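Local coordinates for protein N-acyl-D-glutamate deacylase (Bordetella bronchiseptica, PDB 3GIP) that hydrolyses the amide bond of N-acyl-D-glutamate to free D-glutamate, as a zinc-containing member of the amidohydrolase superfamily, at residues 64-69 and 278-283; 222-227 and 253-258; 228-233 and 261-266; 274-279 and 408-413; 353-358 and 401-406. All coordinates share one frame; numbering follows the deposited sequence.

Overall arrangement
The five contacts are in and around the (beta/alpha) barrel of this amidohydrolase. Contact 1 is the innermost, its centre about 3 Å from the centre of the chain, and its H66 side chain comes within about 4 Å of the bound zinc ion. Contact 4 uses the same strand, 277-281, nearer the start of that strand; the centres of contacts 1 and 4 are 13 Å apart. Contact 5, centred 11 Å from contact 1, packs I354 against L279 and I281 on that strand's other side. Contacts 2 and 3 follow one another on helix 226-240, their centres 11 Å apart. Contact 2 joins two loops; contact 3 joins the helices that follow them, with L264 reaching L279 of contact 4.

Contact 1. Residues 64-69 and 278-283; sequences DVHGHD and ALDIYP. With FMT (formic acid), chain D.
V65 lays its CG2 methyl along the side chain of D280, 3.7 Å from D280 OD2, the two side chains running antiparallel past one another. D280 CG sits between its backbone N and carbonyl carbon (chi1 54°), which directs the carboxylate to V65 and H66. H66 crosses D280 at about a right angle, its ring plane turned 50° from the carboxylate. A water makes the polar link: it sits in the ring plane, 2.8 Å from H66 ND1, and donates a 2.5 Å hydrogen bond to D280 OD2. The other oxygen, D280 OD1, bonds to the backbone N of H248, a zinc ligand. H66 and H68 form the HxH signature that follows the first barrel strand in amidohydrolases; here the zinc ion is held by C95, H218 and H248, with the H66 side chain about 4 Å from it. One shell out, D64 OD1 accepts the backbone N-H of H66 at 3.2 Å, an Asx turn in which the donor lies above the carboxylate plane. K82 and S364 hold D64 OD2. Y282 OH donates to O2 of a bound formic acid molecule at 2.6 Å, in the phenol plane, and K250, R376 and the S288 backbone bind the same molecule.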
# COMPACT_ATOMS: atom_id res chain seq x y z
N ASP A 64 -4.45 -2.03 3.68
CA ASP A 64 -3.29 -1.28 3.22
C ASP A 64 -3.23 -1.40 1.71
O ASP A 64 -2.76 -2.40 1.17
CB ASP A 64 -2.02 -1.85 3.85
CG ASP A 64 -0.79 -1.03 3.54
OD1 ASP A 64 -0.91 -0.01 2.82
OD2 ASP A 64 0.30 -1.40 4.02
N VAL A 65 -3.71 -0.36 1.02
CA VAL A 65 -3.75 -0.37 -0.43
C VAL A 65 -2.41 -0.15 -1.11
O VAL A 65 -2.31 -0.29 -2.33
CB VAL A 65 -4.77 0.66 -0.96
CG1 VAL A 65 -6.14 0.39 -0.33
CG2 VAL A 65 -4.31 2.08 -0.65
N HIS A 66 -1.37 0.20 -0.35
CA HIS A 66 -0.07 0.41 -0.98
C HIS A 66 1.06 -0.33 -0.29
O HIS A 66 1.89 0.27 0.42
CB HIS A 66 0.29 1.89 -1.05
CG HIS A 66 1.33 2.19 -2.08
ND1 HIS A 66 1.02 2.61 -3.35
CD2 HIS A 66 2.68 2.05 -2.05
CE1 HIS A 66 2.12 2.71 -4.07
NE2 HIS A 66 3.14 2.37 -3.31
N GLY A 67 1.11 -1.63 -0.51
CA GLY A 67 2.17 -2.42 0.09
C GLY A 67 3.19 -2.87 -0.94
O GLY A 67 2.92 -2.86 -2.14
N HIS A 68 4.38 -3.21 -0.45
CA HIS A 68 5.46 -3.71 -1.30
C HIS A 68 5.92 -5.01 -0.65
O HIS A 68 7.07 -5.42 -0.80
CB HIS A 68 6.64 -2.73 -1.34
CG HIS A 68 6.42 -1.55 -2.23
ND1 HIS A 68 6.19 -1.68 -3.59
CD2 HIS A 68 6.41 -0.23 -1.97
CE1 HIS A 68 6.05 -0.48 -4.12
NE2 HIS A 68 6.18 0.42 -3.16
N ASP A 69 5.01 -5.65 0.07
CA ASP A 69 5.31 -6.88 0.80
C ASP A 69 5.20 -8.15 -0.05
O ASP A 69 5.14 -9.25 0.48
CB ASP A 69 4.35 -6.98 1.99
CG ASP A 69 4.14 -5.65 2.67
OD1 ASP A 69 4.93 -5.30 3.58
OD2 ASP A 69 3.19 -4.94 2.28
N ALA A 278 -9.27 7.30 -7.62
CA ALA A 278 -9.04 7.37 -6.19
C ALA A 278 -7.56 7.63 -5.98
O ALA A 278 -6.80 7.73 -6.94
CB ALA A 278 -9.47 6.08 -5.50
N LEU A 279 -7.15 7.74 -4.72
CA LEU A 279 -5.75 7.98 -4.42
C LEU A 279 -5.46 7.51 -3.00
O LEU A 279 -6.36 7.07 -2.29
CB LEU A 279 -5.42 9.48 -4.53
CG LEU A 279 -6.17 10.43 -3.58
CD1 LEU A 279 -5.34 11.69 -3.38
CD2 LEU A 279 -7.54 10.79 -4.14
N ASP A 280 -4.19 7.59 -2.61
CA ASP A 280 -3.82 7.20 -1.26
C ASP A 280 -2.58 7.95 -0.81
O ASP A 280 -1.82 8.48 -1.64
CB ASP A 280 -3.62 5.68 -1.15
CG ASP A 280 -2.63 5.12 -2.17
OD1 ASP A 280 -1.41 5.34 -2.01
OD2 ASP A 280 -3.08 4.46 -3.13
N ILE A 281 -2.40 8.03 0.50
CA ILE A 281 -1.24 8.69 1.09
C ILE A 281 -0.81 7.96 2.34
O ILE A 281 -1.53 7.11 2.87
CB ILE A 281 -1.56 10.17 1.53
CG1 ILE A 281 -2.67 10.19 2.58
CG2 ILE A 281 -1.94 11.01 0.33
CD1 ILE A 281 -2.20 10.08 4.03
N TYR A 282 0.40 8.28 2.80
CA TYR A 282 0.90 7.78 4.07
C TYR A 282 1.04 9.11 4.81
O TYR A 282 1.35 10.14 4.20
CB TYR A 282 2.24 7.02 3.94
CG TYR A 282 3.27 7.63 3.01
CD1 TYR A 282 4.04 8.72 3.41
CD2 TYR A 282 3.48 7.10 1.74
CE1 TYR A 282 4.99 9.27 2.57
CE2 TYR A 282 4.43 7.63 0.89
CZ TYR A 282 5.19 8.72 1.31
OH TYR A 282 6.13 9.26 0.46
N PRO A 283 0.77 9.12 6.12
CA PRO A 283 0.84 10.34 6.94
C PRO A 283 2.21 10.86 7.36
O PRO A 283 2.46 11.01 8.56
CB PRO A 283 -0.04 9.98 8.13
CG PRO A 283 0.34 8.54 8.35
CD PRO A 283 0.34 7.97 6.93
C FMT D . 7.39 7.29 -1.94
O1 FMT D . 8.02 6.92 -0.98
O2 FMT D . 6.31 8.05 -1.78
O HOH W 1 -1.54 2.98 -4.50

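Contact 2. Residues 222-227 and 253-258; sequences EADGVE and MPQNWG
D224 OD1 receives the amide of Q255 from across the contact: the Q255 NE2 to D224 OD1 hydrogen bond is 3.1 Å long and moderately bent, 148° at the hydrogen. It uses the syn lone pair of D224 OD1, on the side of the other oxygen, while D224 OD1 lies somewhat out of the Q255 amide plane; the two side chains cross at about a right angle. In Q255 a bend at the second torsion (chi2 -92°) sets the amide beside D224. Beside this bond, N256 pushes its side chain against the A223-D224 peptide, with N256 CG 3.4 Å from A223 C. Both segments belong to loops that follow barrel strands: 222-227 comes after strand 214-218 and leads into helix 226-240, and 253-258 comes after strand 243-246 and leads into helix 260-272. The first loop folds into a type I turn from A223 to V226, closed by V226 N to A223 O at 3.1 Å, and G225 takes the N-cap position. N221 OD1 steadies this turn by accepting from the backbone N of both A223 and G225. In the second loop a short 3-10 segment, 254-256, presents Q255 and N256. R259, just beyond it, ties the loops further, bonding to D224 O and forming a salt bridge with E227 OE2.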
# COMPACT_ATOMS: atom_id res chain seq x y z
N GLU A 222 6.83 13.63 -9.24
CA GLU A 222 6.05 14.14 -8.13
C GLU A 222 6.61 15.45 -7.57
O GLU A 222 6.38 15.80 -6.41
CB GLU A 222 5.96 13.07 -7.04
CG GLU A 222 5.32 11.78 -7.56
CD GLU A 222 5.06 10.76 -6.47
OE1 GLU A 222 6.03 10.17 -5.95
OE2 GLU A 222 3.87 10.54 -6.13
N ALA A 223 7.34 16.16 -8.42
CA ALA A 223 7.93 17.44 -8.05
C ALA A 223 7.51 18.51 -9.06
O ALA A 223 6.32 18.79 -9.19
CB ALA A 223 9.46 17.33 -7.99
N ASP A 224 8.46 19.08 -9.78
CA ASP A 224 8.15 20.12 -10.75
C ASP A 224 7.14 19.71 -11.82
O ASP A 224 6.39 20.54 -12.33
CB ASP A 224 9.43 20.61 -11.44
CG ASP A 224 10.36 21.36 -10.50
OD1 ASP A 224 10.03 21.49 -9.30
OD2 ASP A 224 11.42 21.82 -10.97
N GLY A 225 7.10 18.43 -12.16
CA GLY A 225 6.16 17.98 -13.18
C GLY A 225 4.98 17.21 -12.64
O GLY A 225 4.34 16.46 -13.38
N VAL A 226 4.65 17.41 -11.36
CA VAL A 226 3.54 16.69 -10.75
C VAL A 226 2.18 16.91 -11.41
O VAL A 226 1.40 15.97 -11.55
CB VAL A 226 3.44 16.99 -9.23
CG1 VAL A 226 3.01 18.42 -8.99
CG2 VAL A 226 2.49 16.00 -8.56
N GLU A 227 1.88 18.14 -11.81
CA GLU A 227 0.59 18.39 -12.45
C GLU A 227 0.49 17.67 -13.79
O GLU A 227 -0.54 17.08 -14.11
CB GLU A 227 0.35 19.89 -12.64
CG GLU A 227 0.00 20.61 -11.34
CD GLU A 227 -0.33 22.08 -11.54
OE1 GLU A 227 -1.23 22.38 -12.36
OE2 GLU A 227 0.30 22.93 -10.88
N MET A 253 9.36 19.06 -2.77
CA MET A 253 10.15 20.29 -2.87
C MET A 253 9.29 21.54 -2.69
O MET A 253 8.20 21.65 -3.25
CB MET A 253 10.92 20.33 -4.20
CG MET A 253 11.90 19.17 -4.34
SD MET A 253 12.97 19.28 -5.79
CE MET A 253 14.27 20.25 -5.15
N PRO A 254 9.78 22.50 -1.89
CA PRO A 254 9.09 23.76 -1.58
C PRO A 254 8.42 24.51 -2.72
O PRO A 254 7.33 25.03 -2.56
CB PRO A 254 10.18 24.59 -0.90
CG PRO A 254 10.99 23.55 -0.20
CD PRO A 254 11.11 22.48 -1.26
N GLN A 255 9.07 24.56 -3.88
CA GLN A 255 8.50 25.28 -5.01
C GLN A 255 7.22 24.63 -5.52
O GLN A 255 6.45 25.25 -6.24
CB GLN A 255 9.52 25.38 -6.17
CG GLN A 255 9.87 24.05 -6.81
CD GLN A 255 11.08 23.39 -6.20
OE1 GLN A 255 11.40 23.62 -5.03
NE2 GLN A 255 11.77 22.56 -6.98
N ASN A 256 6.99 23.38 -5.13
CA ASN A 256 5.81 22.65 -5.57
C ASN A 256 4.75 22.48 -4.50
O ASN A 256 3.68 21.95 -4.76
CB ASN A 256 6.23 21.28 -6.11
CG ASN A 256 7.21 21.39 -7.25
OD1 ASN A 256 8.29 20.80 -7.22
ND2 ASN A 256 6.85 22.16 -8.26
N TRP A 257 5.03 22.94 -3.28
CA TRP A 257 4.06 22.81 -2.22
C TRP A 257 2.79 23.58 -2.56
O TRP A 257 2.84 24.75 -2.94
CB TRP A 257 4.64 23.31 -0.90
CG TRP A 257 5.73 22.44 -0.37
CD1 TRP A 257 6.16 21.24 -0.88
CD2 TRP A 257 6.52 22.68 0.80
NE1 TRP A 257 7.17 20.73 -0.09
CE2 TRP A 257 7.41 21.59 0.94
CE3 TRP A 257 6.56 23.72 1.74
CZ2 TRP A 257 8.33 21.51 1.99
CZ3 TRP A 257 7.48 23.63 2.79
CH2 TRP A 257 8.35 22.54 2.90
N GLY A 258 1.65 22.91 -2.43
CA GLY A 258 0.37 23.54 -2.71
C GLY A 258 -0.23 23.16 -4.05
O GLY A 258 -1.40 23.43 -4.30

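Contact 3. Residues 228-233 and 261-266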
# COMPACT_ATOMS: atom_id res chain seq x y z
N ALA A 228 1.57 17.70 -14.56
CA ALA A 228 1.58 17.02 -15.85
C ALA A 228 1.49 15.50 -15.65
O ALA A 228 0.85 14.79 -16.42
CB ALA A 228 2.86 17.36 -16.61
N ALA A 229 2.13 15.02 -14.58
CA ALA A 229 2.14 13.59 -14.27
C ALA A 229 0.75 13.07 -13.93
O ALA A 229 0.37 11.97 -14.35
CB ALA A 229 3.10 13.31 -13.13
N VAL A 230 -0.01 13.84 -13.16
CA VAL A 230 -1.36 13.43 -12.81
C VAL A 230 -2.24 13.47 -14.06
O VAL A 230 -3.03 12.56 -14.30
CB VAL A 230 -1.97 14.36 -11.72
CG1 VAL A 230 -3.47 14.12 -11.59
CG2 VAL A 230 -1.28 14.09 -10.39
N GLU A 231 -2.08 14.52 -14.86
CA GLU A 231 -2.85 14.66 -16.10
C GLU A 231 -2.59 13.47 -17.02
O GLU A 231 -3.50 12.98 -17.68
CB GLU A 231 -2.48 15.97 -16.80
CG GLU A 231 -3.00 16.13 -18.24
CD GLU A 231 -4.51 16.03 -18.36
OE1 GLU A 231 -5.22 16.22 -17.34
OE2 GLU A 231 -5.00 15.78 -19.49
N GLU A 232 -1.34 13.01 -17.05
CA GLU A 232 -0.97 11.89 -17.91
C GLU A 232 -1.75 10.62 -17.59
O GLU A 232 -2.26 9.95 -18.49
CB GLU A 232 0.54 11.61 -17.80
CG GLU A 232 0.97 10.32 -18.49
CD GLU A 232 2.48 10.12 -18.48
OE1 GLU A 232 3.14 10.62 -17.56
OE2 GLU A 232 2.99 9.44 -19.40
N VAL A 233 -1.86 10.28 -16.30
CA VAL A 233 -2.59 9.07 -15.94
C VAL A 233 -4.10 9.27 -15.99
O VAL A 233 -4.85 8.31 -16.18
CB VAL A 233 -2.17 8.54 -14.54
CG1 VAL A 233 -0.69 8.16 -14.56
CG2 VAL A 233 -2.44 9.58 -13.47
N ARG A 261 -3.71 21.37 -5.03
CA ARG A 261 -5.00 22.01 -5.24
C ARG A 261 -5.35 21.82 -6.71
O ARG A 261 -6.49 21.54 -7.05
CB ARG A 261 -4.93 23.49 -4.85
CG ARG A 261 -4.55 23.64 -3.38
CD ARG A 261 -4.79 25.02 -2.80
NE ARG A 261 -4.49 25.01 -1.37
CZ ARG A 261 -4.70 26.03 -0.54
NH1 ARG A 261 -5.22 27.17 -1.00
NH2 ARG A 261 -4.40 25.91 0.75
N ALA A 262 -4.33 21.92 -7.57
CA ALA A 262 -4.53 21.74 -9.00
C ALA A 262 -4.71 20.28 -9.39
O ALA A 262 -5.58 19.95 -10.20
CB ALA A 262 -3.35 22.34 -9.76
N THR A 263 -3.89 19.39 -8.82
CA THR A 263 -4.00 17.97 -9.16
C THR A 263 -5.31 17.37 -8.68
O THR A 263 -5.93 16.56 -9.38
CB THR A 263 -2.84 17.14 -8.57
OG1 THR A 263 -2.81 17.29 -7.14
CG2 THR A 263 -1.51 17.60 -9.16
N LEU A 264 -5.74 17.74 -7.48
CA LEU A 264 -7.00 17.24 -6.94
C LEU A 264 -8.18 17.79 -7.74
O LEU A 264 -9.21 17.14 -7.88
CB LEU A 264 -7.13 17.61 -5.46
CG LEU A 264 -6.10 16.92 -4.55
CD1 LEU A 264 -6.24 17.46 -3.14
CD2 LEU A 264 -6.31 15.41 -4.58
N ALA A 265 -8.02 19.01 -8.26
CA ALA A 265 -9.08 19.62 -9.06
C ALA A 265 -9.21 18.84 -10.36
O ALA A 265 -10.32 18.62 -10.86
CB ALA A 265 -8.74 21.08 -9.35
N ASN A 266 -8.07 18.39 -10.89
CA ASN A 266 -8.05 17.63 -12.13
C ASN A 266 -8.69 16.27 -11.86
O ASN A 266 -9.48 15.77 -12.67
CB ASN A 266 -6.61 17.45 -12.60
CG ASN A 266 -6.50 17.09 -14.06
OD1 ASN A 266 -7.51 16.94 -14.75
ND2 ASN A 266 -5.28 16.95 -14.55
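E231 and N266 both swing their CG atoms away from their own backbone nitrogens, N266 at chi1 -161°, and E231 then bends at its second torsion, which brings carboxylate and amide together across the gap between two helices. Their planes are nearly coplanar although the side chains cross at about a right angle. N266 ND2 donates to E231 OE1 at 2.9 Å, almost straight at 170°, with the oxygen in the amide plane; N266 ND2 meets the anti lone pair of E231 OE1, away from E231 OE2. Next to this bond, methyl meets methyl: V230 CG2 lies 3.7 Å from T263 CG2, while T263 OG1 is turned elsewhere, to H249 and, weakly, to S260 O. The helices are the successive barrel helices 226-240 and 260-272, whose segments 228-233 and 261-266 run nearly parallel (10°), their axes 9.6 Å apart; I219 and H249, from loops, also touch V230. The N266 amide is buried, and the bond gives one of its N-H groups an acceptor. R238, on the same helix as E231, forms a salt bridge with E231 OE2, probably balancing the carboxylate's charge, while the neutral N266 amide takes E231 OE1, so both oxygens have a partner.

Contact 4. Residues 274-279 and 408-413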
# COMPACT_ATOMS: atom_id res chain seq x y z
N GLY A 274 -17.27 10.57 -14.75
CA GLY A 274 -17.57 9.15 -14.70
C GLY A 274 -16.39 8.21 -14.57
O GLY A 274 -16.58 7.00 -14.42
N VAL A 275 -15.17 8.74 -14.63
CA VAL A 275 -13.99 7.90 -14.49
C VAL A 275 -13.82 7.59 -13.01
O VAL A 275 -13.92 8.49 -12.18
CB VAL A 275 -12.71 8.62 -14.99
CG1 VAL A 275 -11.51 7.69 -14.87
CG2 VAL A 275 -12.90 9.07 -16.42
N GLU A 276 -13.58 6.33 -12.67
CA GLU A 276 -13.38 5.98 -11.27
C GLU A 276 -11.95 6.30 -10.91
O GLU A 276 -11.02 5.63 -11.36
CB GLU A 276 -13.66 4.49 -11.02
CG GLU A 276 -15.13 4.11 -11.10
CD GLU A 276 -15.41 2.74 -10.51
OE1 GLU A 276 -16.57 2.30 -10.55
OE2 GLU A 276 -14.46 2.10 -9.99
N VAL A 277 -11.76 7.34 -10.10
CA VAL A 277 -10.42 7.73 -9.70
C VAL A 277 -10.33 7.86 -8.19
O VAL A 277 -11.22 8.43 -7.55
CB VAL A 277 -9.99 9.07 -10.35
CG1 VAL A 277 -10.91 10.18 -9.91
CG2 VAL A 277 -8.54 9.38 -9.98
N ALA A 278 -9.27 7.30 -7.62
CA ALA A 278 -9.04 7.37 -6.19
C ALA A 278 -7.56 7.63 -5.98
O ALA A 278 -6.80 7.73 -6.94
CB ALA A 278 -9.47 6.08 -5.50
N LEU A 279 -7.15 7.74 -4.72
CA LEU A 279 -5.75 7.98 -4.42
C LEU A 279 -5.46 7.51 -3.00
O LEU A 279 -6.36 7.07 -2.29
CB LEU A 279 -5.42 9.48 -4.53
CG LEU A 279 -6.17 10.43 -3.58
CD1 LEU A 279 -5.34 11.69 -3.38
CD2 LEU A 279 -7.54 10.79 -4.14
N PRO A 408 -11.44 1.27 0.35
CA PRO A 408 -10.51 0.39 -0.36
C PRO A 408 -11.24 -0.82 -0.97
O PRO A 408 -10.95 -1.22 -2.10
CB PRO A 408 -9.53 -0.03 0.73
CG PRO A 408 -9.46 1.19 1.59
CD PRO A 408 -10.92 1.61 1.69
N ALA A 409 -12.18 -1.38 -0.23
CA ALA A 409 -12.94 -2.54 -0.71
C ALA A 409 -13.71 -2.17 -1.97
O ALA A 409 -13.81 -2.96 -2.91
CB ALA A 409 -13.89 -3.04 0.37
N ARG A 410 -14.26 -0.96 -1.99
CA ARG A 410 -15.02 -0.47 -3.14
C ARG A 410 -14.12 -0.22 -4.35
O ARG A 410 -14.45 -0.58 -5.48
CB ARG A 410 -15.75 0.82 -2.77
CG ARG A 410 -16.31 1.60 -3.96
CD ARG A 410 -17.41 0.83 -4.68
NE ARG A 410 -17.95 1.60 -5.81
CZ ARG A 410 -17.34 1.75 -6.98
NH1 ARG A 410 -16.16 1.18 -7.20
NH2 ARG A 410 -17.90 2.49 -7.93
N VAL A 411 -12.97 0.40 -4.10
CA VAL A 411 -12.03 0.73 -5.17
C VAL A 411 -11.38 -0.51 -5.78
O VAL A 411 -11.25 -0.61 -7.00
CB VAL A 411 -10.92 1.67 -4.64
CG1 VAL A 411 -9.83 1.86 -5.68
CG2 VAL A 411 -11.53 3.02 -4.27
N PHE A 412 -10.99 -1.46 -4.93
CA PHE A 412 -10.32 -2.67 -5.39
C PHE A 412 -11.23 -3.86 -5.67
O PHE A 412 -10.77 -4.89 -6.15
CB PHE A 412 -9.23 -3.05 -4.38
CG PHE A 412 -8.04 -2.14 -4.43
CD1 PHE A 412 -6.98 -2.41 -5.28
CD2 PHE A 412 -8.01 -0.97 -3.67
CE1 PHE A 412 -5.91 -1.53 -5.39
CE2 PHE A 412 -6.95 -0.08 -3.78
CZ PHE A 412 -5.89 -0.36 -4.64
N GLY A 413 -12.52 -3.71 -5.37
CA GLY A 413 -13.47 -4.78 -5.65
C GLY A 413 -13.48 -5.95 -4.69
O GLY A 413 -13.70 -7.09 -5.11
O HOH W 2 -11.99 1.75 -8.62
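E276 and R410 carry the polar part of this contact, a salt bridge with one strong and one weak arm. R410 NH2 donates to E276 OE1 at 2.9 Å, nearly straight at 165°. The oxygen lies in the guanidinium plane, but the nitrogen stands well above the carboxylate plane, and the two planes are 56° apart, far from a flat two-pronged pairing. The second arm, R410 NH1 to E276 OE2, is a weak hydrogen bond of 3.4 Å. E276 OE2 has another donor in a water, 2.8 Å away, which also donates to V411 O at 3.0 Å; through it the carboxylate is connected to a main-chain carbonyl near the end of helix 406-412. E276 stays extended beyond CG, whereas R410 is bent at its second torsion (chi2 65°) and comes in across it at about a right angle. Within the helix, P408 O is taken by F412 N at 2.8 Å and A409 O, weakly, by G413 N; G413 has positive phi and leaves the helical conformation. Deeper in, the contact turns apolar: A278 CB meets V411 CG2 at 3.9 Å, and M361 lies against both residues. A278 and D280 project from the same side of strand 277-281, probably the barrel interior, since V277 and L279 meet helix 260-272. With E276 and A278 at the start of that strand and V411 also reaching V245 of strand 243-246, the arrangement is consistent with a helix closing the end of the (beta/alpha) barrel away from the metal site.

Contact 5. Residues 353-358 and 401-406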
# COMPACT_ATOMS: atom_id res chain seq x y z
N ARG A 353 -4.19 17.83 3.74
CA ARG A 353 -5.26 18.26 2.84
C ARG A 353 -5.57 17.19 1.80
O ARG A 353 -6.73 16.98 1.44
CB ARG A 353 -4.88 19.56 2.11
CG ARG A 353 -4.80 20.79 2.99
CD ARG A 353 -4.89 22.06 2.14
NE ARG A 353 -3.79 22.18 1.18
CZ ARG A 353 -2.57 22.62 1.48
NH1 ARG A 353 -2.28 22.98 2.72
NH2 ARG A 353 -1.63 22.70 0.54
N ILE A 354 -4.53 16.52 1.32
CA ILE A 354 -4.72 15.47 0.33
C ILE A 354 -5.50 14.33 0.96
O ILE A 354 -6.42 13.78 0.34
CB ILE A 354 -3.36 14.96 -0.19
CG1 ILE A 354 -2.66 16.07 -0.97
CG2 ILE A 354 -3.56 13.73 -1.09
CD1 ILE A 354 -1.24 15.75 -1.38
N PHE A 355 -5.16 13.98 2.20
CA PHE A 355 -5.86 12.91 2.89
C PHE A 355 -7.35 13.23 3.04
O PHE A 355 -8.19 12.34 3.01
CB PHE A 355 -5.26 12.66 4.28
CG PHE A 355 -6.01 11.63 5.08
CD1 PHE A 355 -6.21 10.35 4.57
CD2 PHE A 355 -6.57 11.95 6.31
CE1 PHE A 355 -6.94 9.40 5.28
CE2 PHE A 355 -7.30 11.01 7.03
CZ PHE A 355 -7.49 9.74 6.51
N GLN A 356 -7.67 14.51 3.19
CA GLN A 356 -9.06 14.91 3.34
C GLN A 356 -9.89 14.72 2.08
O GLN A 356 -11.12 14.71 2.14
CB GLN A 356 -9.14 16.37 3.80
CG GLN A 356 -8.72 16.56 5.24
CD GLN A 356 -8.83 18.00 5.69
OE1 GLN A 356 -8.23 18.89 5.10
NE2 GLN A 356 -9.60 18.24 6.75
N HIS A 357 -9.23 14.56 0.93
CA HIS A 357 -9.98 14.36 -0.30
C HIS A 357 -10.88 13.14 -0.12
O HIS A 357 -10.44 12.11 0.39
CB HIS A 357 -9.04 14.17 -1.49
CG HIS A 357 -9.74 14.09 -2.80
ND1 HIS A 357 -10.43 12.96 -3.21
CD2 HIS A 357 -9.93 15.02 -3.77
CE1 HIS A 357 -11.02 13.21 -4.37
NE2 HIS A 357 -10.73 14.45 -4.73
N PRO A 358 -12.15 13.24 -0.55
CA PRO A 358 -13.12 12.15 -0.43
C PRO A 358 -12.71 10.77 -0.95
O PRO A 358 -13.21 9.75 -0.47
CB PRO A 358 -14.34 12.69 -1.18
CG PRO A 358 -14.25 14.17 -0.96
CD PRO A 358 -12.77 14.42 -1.18
N VAL A 401 -12.13 5.59 9.45
CA VAL A 401 -12.22 4.13 9.34
C VAL A 401 -12.76 3.76 7.96
O VAL A 401 -12.32 2.78 7.36
CB VAL A 401 -13.12 3.54 10.44
CG1 VAL A 401 -13.37 2.06 10.18
CG2 VAL A 401 -12.44 3.71 11.80
N ALA A 402 -13.71 4.54 7.45
CA ALA A 402 -14.26 4.25 6.13
C ALA A 402 -13.16 4.33 5.07
O ALA A 402 -13.13 3.53 4.14
CB ALA A 402 -15.39 5.24 5.81
N ARG A 403 -12.25 5.29 5.21
CA ARG A 403 -11.16 5.45 4.25
C ARG A 403 -10.20 4.26 4.27
O ARG A 403 -9.51 3.99 3.28
CB ARG A 403 -10.33 6.70 4.55
CG ARG A 403 -11.10 8.00 4.53
CD ARG A 403 -11.78 8.23 3.19
NE ARG A 403 -12.32 9.58 3.14
CZ ARG A 403 -11.58 10.68 2.97
NH1 ARG A 403 -10.26 10.57 2.82
NH2 ARG A 403 -12.15 11.87 3.00
N MET A 404 -10.15 3.57 5.40
CA MET A 404 -9.25 2.44 5.59
C MET A 404 -9.89 1.09 5.34
O MET A 404 -9.20 0.07 5.32
CB MET A 404 -8.74 2.41 7.03
CG MET A 404 -8.10 3.68 7.52
SD MET A 404 -7.72 3.57 9.27
CE MET A 404 -6.56 4.95 9.40
N THR A 405 -11.21 1.08 5.16
CA THR A 405 -11.91 -0.18 5.00
C THR A 405 -12.87 -0.25 3.81
O THR A 405 -12.54 -0.85 2.78
CB THR A 405 -12.68 -0.51 6.30
OG1 THR A 405 -13.60 0.55 6.60
CG2 THR A 405 -11.71 -0.66 7.47
N ALA A 406 -14.04 0.36 3.95
CA ALA A 406 -15.03 0.33 2.88
C ALA A 406 -14.55 0.94 1.57
O ALA A 406 -14.78 0.37 0.51
CB ALA A 406 -16.31 1.02 3.34
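The guanidinium of R403 has the carbonyl oxygens of F355 and Q356 at its edge, while H357 O and P358 CA lie over one of its faces. The edge-on pair are the true hydrogen bonds. R403 NH1 donates to F355 O at 2.7 Å, arriving almost in line with the C=O bond, and R403 NH2 donates to Q356 O at 3.1 Å from above that carbonyl's plane. H357 O is just as near, 2.9 Å from R403 NH1, yet the angle is too poor for a bond; it sits over the flat group, where attraction to the positive charge may still favour it. The F355 ring adds little: R403 CZ is 5.6 Å from its centroid, a long cation-pi approach that is at most weakly attractive. R403 reaches this spot by bending at chi2 (-58°), then extended at chi3, with a final turn at chi4 that sets the plane of the guanidinium; NH1 has a further acceptor in C360 O. R403 thus binds two main-chain carbonyls, F355 O and Q356 O, near the end of helix 348-356, and its charge probably suits the helix dipole. P358 CD lies over one face of the H357 ring, while D268 and the backbone N of C359 hold the imidazole nitrogens. Just after helix 397-404, T405 OG1 donates back to V401 O at 2.7 Å. Helix 348-356 packs I354 and F355 on the outside of strand 277-281, helix 397-404 sets V401 and M404 on strand 57-64, and helix 376-391 touches both F355 and M404.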